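PDB 2YUT: putative short-chain oxidoreductase from Thermus thermophilus, which binds NADP in a Rossmann fold and probably works as an oxidoreductase of the short-chain dehydrogenase/reductase family. Local coordinates for residues Ala143-Ala148 and Val157-Val162; Ala15-Arg18 and Asp24-Leu27. One frame throughout, in Å; residues are numbered along the deposited sequence.

Interactions 1 and 2 each pack a helix against a strand of the same parallel sheet, on opposite sides of the chain's centre, with contact centres about 21 Å apart. Interaction 2 comes first along the chain and joins helix 11-19 to strand 24-28, next to the outermost strand 45-46. Interaction 1 follows much later, joining helix 132-153 to strand 158-162 at the other border. The two helices lie on opposite faces of the sheet: helix 185-196 touches both Phe16 and the side of strand 158-162 turned from helix 132-153. The contacts thus belong to the two halves of one Rossmann fold, whose NADP site involves residues from both.

Interaction 1 of 2, residues Ala143-Ala148 and Val157-Val162; sequences AYLEAA and VHLVLV
Leu159 pushes its CD1 methyl against the helix turn Leu145-Ala148. That methyl lies 3.7 Å from Leu145 O and 3.8 Å from Ala148 C, so it rests on helix backbone as much as on side chains. The CB of Ala148 flanks the same methyl, 4.0 Å from Leu159 CD1. Leu145 answers from the helix with both of its branches. Its CD2 faces Leu159 CD1 at 4.3 Å, while its CD1 reaches the CD2 of Leu161 at 3.8 Å, the two side chains crossing at about a right angle. Leu161 meets it by holding CG opposite its backbone N (chi1 -173°), unlike Leu159, whose CG stands beside the N (chi1 -65°). No hydrogen bond links the segments; the contacts are methyl to methyl and methyl to helix backbone. The axes of helix segment 143-148 and strand 158-162 pass 9.1 Å apart and run nearly antiparallel, at 154°.

Just beyond this layer, Arg149 bridges strand and helix, donating to Leu159 O through NH1 and forming a salt bridge from NE to Glu146 OE1, while on strand 114-119, which pairs with strand 158-162, Phe118 touches Leu145 and Ala116 touches Leu159. On the helix, Ala148 and Tyr144 also touch Val82 of the second subunit, so the packing reaches the dimer interface. Lys138, an NADP-binding residue about two turns before Leu145 on the same helix, has its side chain about 7 Å from that of Leu161, and is consistent with the lysine of the family's Tyr-x-x-x-Lys motif. Strand 114-119, helix 132-153 and strand 158-162 together form a beta-alpha-beta crossover of the Rossmann fold.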
ATOM      1  N   ALA A 143       0.592   3.098   6.448  1.00 21.35           N
ATOM      2  CA  ALA A 143       1.665   4.026   6.113  1.00 19.22           C
ATOM      3  C   ALA A 143       1.064   5.383   5.780  1.00 17.09           C
ATOM      4  O   ALA A 143       1.581   6.420   6.187  1.00 22.17           O
ATOM      5  CB  ALA A 143       2.485   3.494   4.919  1.00 16.72           C
ATOM      6  N   TYR A 144      -0.037   5.368   5.036  1.00 11.97           N
ATOM      7  CA  TYR A 144      -0.708   6.601   4.646  1.00 17.34           C
ATOM      8  C   TYR A 144      -1.133   7.408   5.876  1.00 27.00           C
ATOM      9  O   TYR A 144      -0.900   8.618   5.960  1.00 23.68           O
ATOM     10  CB  TYR A 144      -1.945   6.273   3.814  1.00 13.64           C
ATOM     11  CG  TYR A 144      -2.552   7.469   3.119  1.00 25.34           C
ATOM     12  CD1 TYR A 144      -1.922   8.050   2.017  1.00 21.98           C
ATOM     13  CD2 TYR A 144      -3.766   8.004   3.545  1.00 15.03           C
ATOM     14  CE1 TYR A 144      -2.487   9.131   1.353  1.00 23.11           C
ATOM     15  CE2 TYR A 144      -4.342   9.089   2.886  1.00 21.84           C
ATOM     16  CZ  TYR A 144      -3.696   9.644   1.791  1.00 22.64           C
ATOM     17  OH  TYR A 144      -4.258  10.710   1.135  1.00 24.88           O
ATOM     18  N   LEU A 145      -1.748   6.720   6.832  1.00 19.19           N
ATOM     19  CA  LEU A 145      -2.237   7.354   8.051  1.00 21.54           C
ATOM     20  C   LEU A 145      -1.129   7.886   8.950  1.00 17.47           C
ATOM     21  O   LEU A 145      -1.259   8.966   9.522  1.00 22.28           O
ATOM     22  CB  LEU A 145      -3.113   6.369   8.835  1.00 15.67           C
ATOM     23  CG  LEU A 145      -4.396   5.947   8.110  1.00 31.21           C
ATOM     24  CD1 LEU A 145      -5.119   4.872   8.911  1.00 34.01           C
ATOM     25  CD2 LEU A 145      -5.296   7.158   7.910  1.00 27.45           C
ATOM     26  N   GLU A 146      -0.042   7.133   9.078  1.00 19.54           N
ATOM     27  CA  GLU A 146       1.059   7.573   9.920  1.00 19.22           C
ATOM     28  C   GLU A 146       1.620   8.878   9.377  1.00 24.13           C
ATOM     29  O   GLU A 146       1.957   9.782  10.138  1.00 24.87           O
ATOM     30  CB  GLU A 146       2.154   6.506   9.973  1.00 25.69           C
ATOM     31  CG  GLU A 146       3.370   6.907  10.799  1.00 37.42           C
ATOM     32  CD  GLU A 146       2.995   7.468  12.160  1.00 47.40           C
ATOM     33  OE1 GLU A 146       2.163   6.845  12.854  1.00 42.53           O
ATOM     34  OE2 GLU A 146       3.537   8.529  12.539  1.00 47.65           O
ATOM     35  N   ALA A 147       1.697   8.973   8.053  1.00 20.10           N
ATOM     36  CA  ALA A 147       2.218  10.166   7.398  1.00 24.51           C
ATOM     37  C   ALA A 147       1.268  11.345   7.564  1.00 27.27           C
ATOM     38  O   ALA A 147       1.699  12.477   7.779  1.00 32.29           O
ATOM     39  CB  ALA A 147       2.439   9.888   5.909  1.00 16.35           C
ATOM     40  N   ALA A 148      -0.027  11.066   7.460  1.00 23.97           N
ATOM     41  CA  ALA A 148      -1.062  12.086   7.577  1.00 28.61           C
ATOM     42  C   ALA A 148      -1.310  12.512   9.020  1.00 27.70           C
ATOM     43  O   ALA A 148      -1.952  13.531   9.268  1.00 27.59           O
ATOM     44  CB  ALA A 148      -2.364  11.568   6.966  1.00 21.82           C
ATOM     45  N   VAL A 157      -7.441  17.215  14.822  1.00 27.66           N
ATOM     46  CA  VAL A 157      -8.042  15.909  14.569  1.00 24.75           C
ATOM     47  C   VAL A 157      -7.085  14.766  14.886  1.00 27.31           C
ATOM     48  O   VAL A 157      -5.925  14.774  14.464  1.00 27.04           O
ATOM     49  CB  VAL A 157      -8.484  15.790  13.100  1.00 20.20           C
ATOM     50  CG1 VAL A 157      -9.125  14.435  12.854  1.00 18.77           C
ATOM     51  CG2 VAL A 157      -9.451  16.908  12.765  1.00 15.08           C
ATOM     52  N   HIS A 158      -7.577  13.776  15.621  1.00 24.43           N
ATOM     53  CA  HIS A 158      -6.759  12.633  15.994  1.00 25.32           C
ATOM     54  C   HIS A 158      -7.071  11.402  15.164  1.00 31.08           C
ATOM     55  O   HIS A 158      -8.200  10.908  15.175  1.00 24.74           O
ATOM     56  CB  HIS A 158      -6.959  12.285  17.465  1.00 23.08           C
ATOM     57  CG  HIS A 158      -6.761  13.442  18.390  1.00 38.63           C
ATOM     58  ND1 HIS A 158      -7.722  14.410  18.582  1.00 44.48           N
ATOM     59  CD2 HIS A 158      -5.709  13.794  19.165  1.00 34.39           C
ATOM     60  CE1 HIS A 158      -7.270  15.308  19.439  1.00 41.55           C
ATOM     61  NE2 HIS A 158      -6.051  14.958  19.807  1.00 45.85           N
ATOM     62  N   LEU A 159      -6.063  10.908  14.452  1.00 22.72           N
ATOM     63  CA  LEU A 159      -6.222   9.709  13.643  1.00 24.13           C
ATOM     64  C   LEU A 159      -5.880   8.527  14.532  1.00 18.87           C
ATOM     65  O   LEU A 159      -4.866   8.537  15.224  1.00 24.06           O
ATOM     66  CB  LEU A 159      -5.276   9.729  12.439  1.00 23.82           C
ATOM     67  CG  LEU A 159      -5.490  10.815  11.383  1.00 29.27           C
ATOM     68  CD1 LEU A 159      -4.431  10.671  10.285  1.00 29.68           C
ATOM     69  CD2 LEU A 159      -6.885  10.698  10.791  1.00 28.05           C
ATOM     70  N   VAL A 160      -6.738   7.513  14.521  1.00 21.49           N
ATOM     71  CA  VAL A 160      -6.526   6.321  15.329  1.00 18.42           C
ATOM     72  C   VAL A 160      -6.452   5.098  14.418  1.00 25.47           C
ATOM     73  O   VAL A 160      -7.360   4.849  13.623  1.00 24.82           O
ATOM     74  CB  VAL A 160      -7.684   6.124  16.335  1.00 17.10           C
ATOM     75  CG1 VAL A 160      -7.435   4.894  17.190  1.00 16.56           C
ATOM     76  CG2 VAL A 160      -7.831   7.365  17.205  1.00 19.75           C
ATOM     77  N   LEU A 161      -5.361   4.346  14.525  1.00 24.79           N
ATOM     78  CA  LEU A 161      -5.190   3.144  13.722  1.00 15.64           C
ATOM     79  C   LEU A 161      -5.510   1.929  14.587  1.00 18.76           C
ATOM     80  O   LEU A 161      -4.887   1.708  15.623  1.00 17.30           O
ATOM     81  CB  LEU A 161      -3.754   3.056  13.191  1.00 25.68           C
ATOM     82  CG  LEU A 161      -3.397   1.946  12.192  1.00 29.93           C
ATOM     83  CD1 LEU A 161      -3.269   0.614  12.896  1.00 39.17           C
ATOM     84  CD2 LEU A 161      -4.457   1.878  11.108  1.00 23.31           C
ATOM     85  N   VAL A 162      -6.490   1.143  14.158  1.00 20.74           N
ATOM     86  CA  VAL A 162      -6.885  -0.040  14.911  1.00 16.21           C
ATOM     87  C   VAL A 162      -6.424  -1.346  14.268  1.00 14.15           C
ATOM     88  O   VAL A 162      -6.585  -1.552  13.063  1.00 17.31           O
ATOM     89  CB  VAL A 162      -8.426  -0.116  15.069  1.00 19.07           C
ATOM     90  CG1 VAL A 162      -8.805  -1.386  15.823  1.00 14.83           C
ATOM     91  CG2 VAL A 162      -8.950   1.128  15.786  1.00 12.31           C
TER

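Interaction 2 of 2, residues Ala15-Arg18 and Asp24-Leu27; sequences AFAR and DLLL
In the first beta-alpha-beta unit of the Rossmann fold, Ala17 of helix 11-19 meets Leu25 and Leu27 of the strand that follows. Leu27 brings both of its methyls to the single methyl of Ala17: CD2 stands 3.8 Å from Ala17 CB and CD1 4.2 Å from it. Leu25 touches helix backbone instead, its CD2 lying 3.4 Å from Ala17 O, with Ala17 CB farther off at 4.4 Å. A chi1 of -160° sets the CG of Leu25 anti to its own backbone N, and with chi2 at 57° CD2 comes to that carbonyl. All the contacts are apolar or methyl-to-carbonyl, without a hydrogen bond between the segments.

The unit consists of strand 2-6, helix 11-19 and strand 24-28, and its glycine-rich turn, TGxxxGxG in sequence, contributes Gly7 and Gly11 to NADP binding. Leu27 also packs on Ala8 of that turn and on Ile5 of the first strand; its side chain is about 10 Å from the bound NADP. Helix 32-42 closes over Leu27 through Leu35, Leu38 and Val42. At the start of the strand, Asp24 forms salt bridges with Arg2 and Arg45, from the strands flanking its own.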
ATOM      1  N   ALA A  15     -22.102  -3.210  14.142  1.00 11.75           N
ATOM      2  CA  ALA A  15     -21.891  -3.254  15.588  1.00 19.59           C
ATOM      3  C   ALA A  15     -21.645  -1.846  16.109  1.00 16.87           C
ATOM      4  O   ALA A  15     -22.163  -1.469  17.156  1.00 19.54           O
ATOM      5  CB  ALA A  15     -20.712  -4.145  15.929  1.00 10.52           C
ATOM      6  N   PHE A  16     -20.844  -1.075  15.376  1.00 12.00           N
ATOM      7  CA  PHE A  16     -20.565   0.302  15.764  1.00 14.96           C
ATOM      8  C   PHE A  16     -21.843   1.132  15.706  1.00 19.54           C
ATOM      9  O   PHE A  16     -22.084   1.958  16.583  1.00 15.35           O
ATOM     10  CB  PHE A  16     -19.521   0.927  14.835  1.00 11.96           C
ATOM     11  CG  PHE A  16     -18.104   0.620  15.224  1.00 18.12           C
ATOM     12  CD1 PHE A  16     -17.529   1.228  16.334  1.00 12.70           C
ATOM     13  CD2 PHE A  16     -17.345  -0.283  14.484  1.00 13.12           C
ATOM     14  CE1 PHE A  16     -16.210   0.947  16.704  1.00 13.87           C
ATOM     15  CE2 PHE A  16     -16.025  -0.573  14.846  1.00 16.73           C
ATOM     16  CZ  PHE A  16     -15.459   0.044  15.957  1.00 13.97           C
ATOM     17  N   ALA A  17     -22.657   0.907  14.675  1.00 10.36           N
ATOM     18  CA  ALA A  17     -23.903   1.653  14.513  1.00 16.65           C
ATOM     19  C   ALA A  17     -24.853   1.437  15.690  1.00 19.02           C
ATOM     20  O   ALA A  17     -25.414   2.395  16.222  1.00 17.75           O
ATOM     21  CB  ALA A  17     -24.589   1.260  13.209  1.00  8.84           C
ATOM     22  N   ARG A  18     -25.030   0.182  16.097  1.00 12.77           N
ATOM     23  CA  ARG A  18     -25.919  -0.127  17.211  1.00 18.41           C
ATOM     24  C   ARG A  18     -25.338   0.362  18.533  1.00 22.64           C
ATOM     25  O   ARG A  18     -26.079   0.768  19.417  1.00 19.55           O
ATOM     26  CB  ARG A  18     -26.190  -1.632  17.279  1.00 21.46           C
ATOM     27  CG  ARG A  18     -26.971  -2.139  16.074  1.00 25.24           C
ATOM     28  CD  ARG A  18     -27.344  -3.603  16.184  1.00 22.29           C
ATOM     29  NE  ARG A  18     -28.244  -3.982  15.099  1.00 30.71           N
ATOM     30  CZ  ARG A  18     -27.849  -4.460  13.923  1.00 32.89           C
ATOM     31  NH1 ARG A  18     -26.559  -4.637  13.667  1.00 29.99           N
ATOM     32  NH2 ARG A  18     -28.751  -4.741  12.991  1.00 33.08           N
ATOM     33  N   ASP A  24     -25.878  11.569  16.945  1.00 15.56           N
ATOM     34  CA  ASP A  24     -26.360  12.132  15.682  1.00 14.95           C
ATOM     35  C   ASP A  24     -25.576  11.279  14.693  1.00 15.60           C
ATOM     36  O   ASP A  24     -24.459  11.622  14.289  1.00 19.13           O
ATOM     37  CB  ASP A  24     -25.958  13.601  15.558  1.00 14.35           C
ATOM     38  CG  ASP A  24     -26.254  14.182  14.179  1.00 18.77           C
ATOM     39  OD1 ASP A  24     -25.801  15.311  13.900  1.00 16.58           O
ATOM     40  OD2 ASP A  24     -26.940  13.517  13.369  1.00 22.66           O
ATOM     41  N   LEU A  25     -26.176  10.158  14.323  1.00 15.12           N
ATOM     42  CA  LEU A  25     -25.532   9.168  13.473  1.00 21.18           C
ATOM     43  C   LEU A  25     -25.826   9.181  11.971  1.00 22.90           C
ATOM     44  O   LEU A  25     -26.978   9.284  11.546  1.00 14.29           O
ATOM     45  CB  LEU A  25     -25.868   7.787  14.051  1.00 21.57           C
ATOM     46  CG  LEU A  25     -25.048   6.539  13.742  1.00 31.01           C
ATOM     47  CD1 LEU A  25     -23.595   6.756  14.137  1.00 27.46           C
ATOM     48  CD2 LEU A  25     -25.645   5.369  14.523  1.00 24.36           C
ATOM     49  N   LEU A  26     -24.762   9.079  11.176  1.00 15.74           N
ATOM     50  CA  LEU A  26     -24.890   9.011   9.721  1.00 17.21           C
ATOM     51  C   LEU A  26     -24.248   7.690   9.317  1.00 19.37           C
ATOM     52  O   LEU A  26     -23.126   7.384   9.734  1.00 17.44           O
ATOM     53  CB  LEU A  26     -24.173  10.177   9.031  1.00 16.54           C
ATOM     54  CG  LEU A  26     -24.756  11.564   9.308  1.00 28.90           C
ATOM     55  CD1 LEU A  26     -24.155  12.119  10.590  1.00 25.91           C
ATOM     56  CD2 LEU A  26     -24.457  12.490   8.145  1.00 32.49           C
ATOM     57  N   LEU A  27     -24.964   6.903   8.520  1.00 16.30           N
ATOM     58  CA  LEU A  27     -24.468   5.602   8.086  1.00 11.69           C
ATOM     59  C   LEU A  27     -24.314   5.542   6.570  1.00 19.45           C
ATOM     60  O   LEU A  27     -25.189   6.001   5.833  1.00 15.55           O
ATOM     61  CB  LEU A  27     -25.433   4.499   8.547  1.00 10.26           C
ATOM     62  CG  LEU A  27     -25.821   4.470  10.039  1.00  9.17           C
ATOM     63  CD1 LEU A  27     -26.779   3.315  10.303  1.00  6.48           C
ATOM     64  CD2 LEU A  27     -24.577   4.324  10.907  1.00  6.16           C
TER